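Local coordinates for esterase (uncultured bacterium pCosCE1, PDB 7ATL), which probably hydrolyses carboxylic esters, as a family VIII carboxylesterase of beta-lactamase-like fold, and has promiscuous acyltransferase activity, at residues F209-L217 and A254-G263. Residues are numbered along the deposited sequence; the frame is centred on the assembly and turned at random.
Sequences FYTTDVDNL and ALDAQAYPSG
Phe209 lays one ring face against Pro261: Pro261 CB stands 3.9 Å from the ring centroid and 22° off the normal, a CH-pi contact displaced toward the rim, while the backbone of Ser262 meets the ring edge. A water between the two backbones lies within hydrogen-bonding distance of both Phe209 O (3.1 Å) and Ala259 O (2.7 Å). The Tyr210 ring leaves the chain roughly at right angles to that of Phe209; its chi1 of 81° tucks CG over the main chain and brings one face against Ala257, in the Asp256-Ala259 type I turn, whose CB makes a CH-pi contact 3.6 Å from the centroid. The one direct hydrogen bond between the segments follows, Thr211 N to Ala254 O at 2.9 Å, with an N-H...O angle of 159°. A second water bridges Thr211 O and Leu255 O. Beyond an ST turn at Thr211 the chain curls back, and Val214 CG2 and Leu217 CD2 approach Leu255 CD2 at 4.2 and 4.1 Å; Leu217 CD2 also packs on Ala254 CB at 3.8 Å. Apolar packing around one direct hydrogen bond and bridging waters thus joins these loops, with Phe209 and Pro261 resting on helix 190-199 and Leu217 and Ala254 on Arg62 of strand 61-62.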
loop_
_atom_site.group_PDB
_atom_site.type_symbol
_atom_site.label_atom_id
_atom_site.label_comp_id
_atom_site.label_asym_id
_atom_site.label_seq_id
_atom_site.Cartn_x
_atom_site.Cartn_y
_atom_site.Cartn_z
ATOM N N PHE A 209 -3.639 11.776 -5.737
ATOM C CA PHE A 209 -4.926 11.051 -5.555
ATOM C C PHE A 209 -5.679 10.881 -6.879
ATOM O O PHE A 209 -6.649 10.104 -6.908
ATOM C CB PHE A 209 -5.770 11.775 -4.506
ATOM C CG PHE A 209 -5.358 11.428 -3.104
ATOM C CD1 PHE A 209 -5.771 10.232 -2.541
ATOM C CD2 PHE A 209 -4.516 12.263 -2.393
ATOM C CE1 PHE A 209 -5.381 9.884 -1.263
ATOM C CE2 PHE A 209 -4.115 11.914 -1.119
ATOM C CZ PHE A 209 -4.557 10.734 -0.552
ATOM N N TYR A 210 -5.245 11.600 -7.912
ATOM C CA TYR A 210 -5.662 11.432 -9.324
ATOM C C TYR A 210 -4.609 12.048 -10.245
ATOM O O TYR A 210 -3.758 12.814 -9.747
ATOM C CB TYR A 210 -7.020 12.084 -9.544
ATOM C CG TYR A 210 -6.993 13.571 -9.761
ATOM C CD1 TYR A 210 -6.862 14.444 -8.700
ATOM C CD2 TYR A 210 -7.111 14.109 -11.032
ATOM C CE1 TYR A 210 -6.866 15.818 -8.890
ATOM C CE2 TYR A 210 -7.106 15.477 -11.242
ATOM C CZ TYR A 210 -7.007 16.339 -10.164
ATOM O OH TYR A 210 -7.051 17.693 -10.355
ATOM N N THR A 211 -4.662 11.717 -11.538
ATOM C CA THR A 211 -3.767 12.280 -12.581
ATOM C C THR A 211 -4.619 12.834 -13.723
ATOM O O THR A 211 -5.695 12.256 -13.977
ATOM C CB THR A 211 -2.752 11.242 -13.062
ATOM O OG1 THR A 211 -1.898 11.916 -13.988
ATOM C CG2 THR A 211 -3.395 10.031 -13.702
ATOM N N THR A 212 -4.169 13.928 -14.343
ATOM C CA THR A 212 -4.721 14.476 -15.609
ATOM C C THR A 212 -3.896 13.977 -16.800
ATOM O O THR A 212 -4.301 14.248 -17.923
ATOM C CB THR A 212 -4.729 16.011 -15.633
ATOM O OG1 THR A 212 -3.377 16.459 -15.526
ATOM C CG2 THR A 212 -5.619 16.612 -14.561
ATOM N N ASP A 213 -2.789 13.282 -16.556
ATOM C CA ASP A 213 -1.861 12.786 -17.604
ATOM C C ASP A 213 -2.263 11.356 -17.976
ATOM O O ASP A 213 -1.596 10.403 -17.515
ATOM C CB ASP A 213 -0.422 12.906 -17.106
ATOM C CG ASP A 213 0.633 12.522 -18.123
ATOM O OD1 ASP A 213 0.288 11.822 -19.099
ATOM O OD2 ASP A 213 1.806 12.915 -17.912
ATOM N N VAL A 214 -3.298 11.222 -18.806
ATOM C CA VAL A 214 -3.898 9.919 -19.229
ATOM C C VAL A 214 -2.849 9.003 -19.871
ATOM O O VAL A 214 -2.842 7.821 -19.532
ATOM C CB VAL A 214 -5.084 10.119 -20.196
ATOM C CG1 VAL A 214 -5.764 8.784 -20.524
ATOM C CG2 VAL A 214 -6.083 11.149 -19.662
ATOM N N ASP A 215 -2.030 9.518 -20.794
ATOM C CA ASP A 215 -1.097 8.713 -21.642
ATOM C C ASP A 215 -0.000 8.085 -20.778
ATOM O O ASP A 215 0.516 7.046 -21.191
ATOM C CB ASP A 215 -0.408 9.524 -22.760
ATOM C CG ASP A 215 -1.303 10.482 -23.543
ATOM O OD1 ASP A 215 -2.515 10.182 -23.701
ATOM O OD2 ASP A 215 -0.786 11.544 -23.984
ATOM N N ASN A 216 0.384 8.695 -19.654
ATOM C CA ASN A 216 1.534 8.186 -18.852
ATOM C C ASN A 216 1.088 7.244 -17.711
ATOM O O ASN A 216 1.955 6.774 -16.982
ATOM C CB ASN A 216 2.410 9.327 -18.332
ATOM C CG ASN A 216 3.801 8.847 -17.966
ATOM O OD1 ASN A 216 4.450 8.099 -18.709
ATOM N ND2 ASN A 216 4.253 9.236 -16.794
ATOM N N LEU A 217 -0.199 6.932 -17.569
ATOM C CA LEU A 217 -0.701 6.007 -16.517
ATOM C C LEU A 217 -0.720 4.592 -17.092
ATOM O O LEU A 217 -1.494 4.332 -18.011
ATOM C CB LEU A 217 -2.099 6.469 -16.078
ATOM C CG LEU A 217 -2.737 5.707 -14.919
ATOM C CD1 LEU A 217 -1.837 5.767 -13.694
ATOM C CD2 LEU A 217 -4.120 6.253 -14.597
ATOM N N ALA A 254 -8.790 6.706 -11.066
ATOM C CA ALA A 254 -7.487 7.421 -11.065
ATOM C C ALA A 254 -7.543 8.724 -11.886
ATOM O O ALA A 254 -6.649 9.571 -11.690
ATOM C CB ALA A 254 -6.413 6.496 -11.589
ATOM N N LEU A 255 -8.510 8.879 -12.799
ATOM C CA LEU A 255 -8.590 10.054 -13.720
ATOM C C LEU A 255 -9.625 11.059 -13.229
ATOM O O LEU A 255 -9.660 12.149 -13.789
ATOM C CB LEU A 255 -8.914 9.583 -15.142
ATOM C CG LEU A 255 -7.899 8.600 -15.741
ATOM C CD1 LEU A 255 -8.381 8.047 -17.070
ATOM C CD2 LEU A 255 -6.532 9.248 -15.896
ATOM N N ASP A 256 -10.384 10.705 -12.193
ATOM C CA ASP A 256 -11.551 11.468 -11.697
ATOM C C ASP A 256 -11.095 12.384 -10.562
ATOM O O ASP A 256 -10.880 11.884 -9.465
ATOM C CB ASP A 256 -12.642 10.504 -11.233
ATOM C CG ASP A 256 -13.935 11.174 -10.816
ATOM O OD1 ASP A 256 -13.988 12.417 -10.859
ATOM O OD2 ASP A 256 -14.876 10.439 -10.446
ATOM N N ALA A 257 -11.015 13.689 -10.796
ATOM C CA ALA A 257 -10.614 14.686 -9.772
ATOM C C ALA A 257 -11.660 14.744 -8.640
ATOM O O ALA A 257 -11.352 15.343 -7.588
ATOM C CB ALA A 257 -10.413 16.039 -10.434
ATOM N N GLN A 258 -12.849 14.166 -8.846
ATOM C CA GLN A 258 -13.988 14.240 -7.883
ATOM C C GLN A 258 -14.010 12.991 -6.996
ATOM O O GLN A 258 -14.683 13.024 -5.962
ATOM C CB GLN A 258 -15.369 14.319 -8.561
ATOM C CG GLN A 258 -15.585 15.477 -9.536
ATOM C CD GLN A 258 -14.924 16.766 -9.113
ATOM O OE1 GLN A 258 -14.183 17.398 -9.877
ATOM N NE2 GLN A 258 -15.183 17.161 -7.881
ATOM N N ALA A 259 -13.337 11.914 -7.388
ATOM C CA ALA A 259 -13.342 10.656 -6.611
ATOM C C ALA A 259 -12.766 10.930 -5.213
ATOM O O ALA A 259 -11.713 11.605 -5.127
ATOM C CB ALA A 259 -12.567 9.597 -7.352
ATOM N N TYR A 260 -13.425 10.451 -4.153
ATOM C CA TYR A 260 -12.976 10.728 -2.762
ATOM C C TYR A 260 -11.570 10.153 -2.564
ATOM O O TYR A 260 -11.212 9.089 -3.099
ATOM C CB TYR A 260 -13.984 10.266 -1.695
ATOM C CG TYR A 260 -14.039 8.786 -1.437
ATOM C CD1 TYR A 260 -13.134 8.189 -0.589
ATOM C CD2 TYR A 260 -14.993 7.980 -2.033
ATOM C CE1 TYR A 260 -13.169 6.828 -0.341
ATOM C CE2 TYR A 260 -15.034 6.612 -1.808
ATOM C CZ TYR A 260 -14.121 6.031 -0.946
ATOM O OH TYR A 260 -14.125 4.686 -0.682
ATOM N N PRO A 261 -10.710 10.915 -1.850
ATOM C CA PRO A 261 -9.349 10.482 -1.557
ATOM C C PRO A 261 -9.335 9.288 -0.602
ATOM O O PRO A 261 -9.682 9.474 0.525
ATOM C CB PRO A 261 -8.720 11.714 -0.901
ATOM C CG PRO A 261 -9.890 12.474 -0.323
ATOM C CD PRO A 261 -10.988 12.266 -1.341
ATOM N N SER A 262 -9.013 8.098 -1.115
ATOM C CA SER A 262 -8.845 6.859 -0.314
ATOM C C SER A 262 -7.390 6.781 0.132
ATOM O O SER A 262 -6.538 6.479 -0.696
ATOM C CB SER A 262 -9.247 5.613 -1.077
ATOM O OG SER A 262 -8.784 4.444 -0.412
ATOM N N GLY A 263 -7.137 7.048 1.406
ATOM C CA GLY A 263 -5.808 6.873 2.025
ATOM C C GLY A 263 -5.280 5.446 1.951
ATOM O O GLY A 263 -4.049 5.289 1.857
HETATM O O HOH W 1 -9.156 10.721 -5.283
HETATM O O HOH W 2 -8.055 13.252 -16.055
#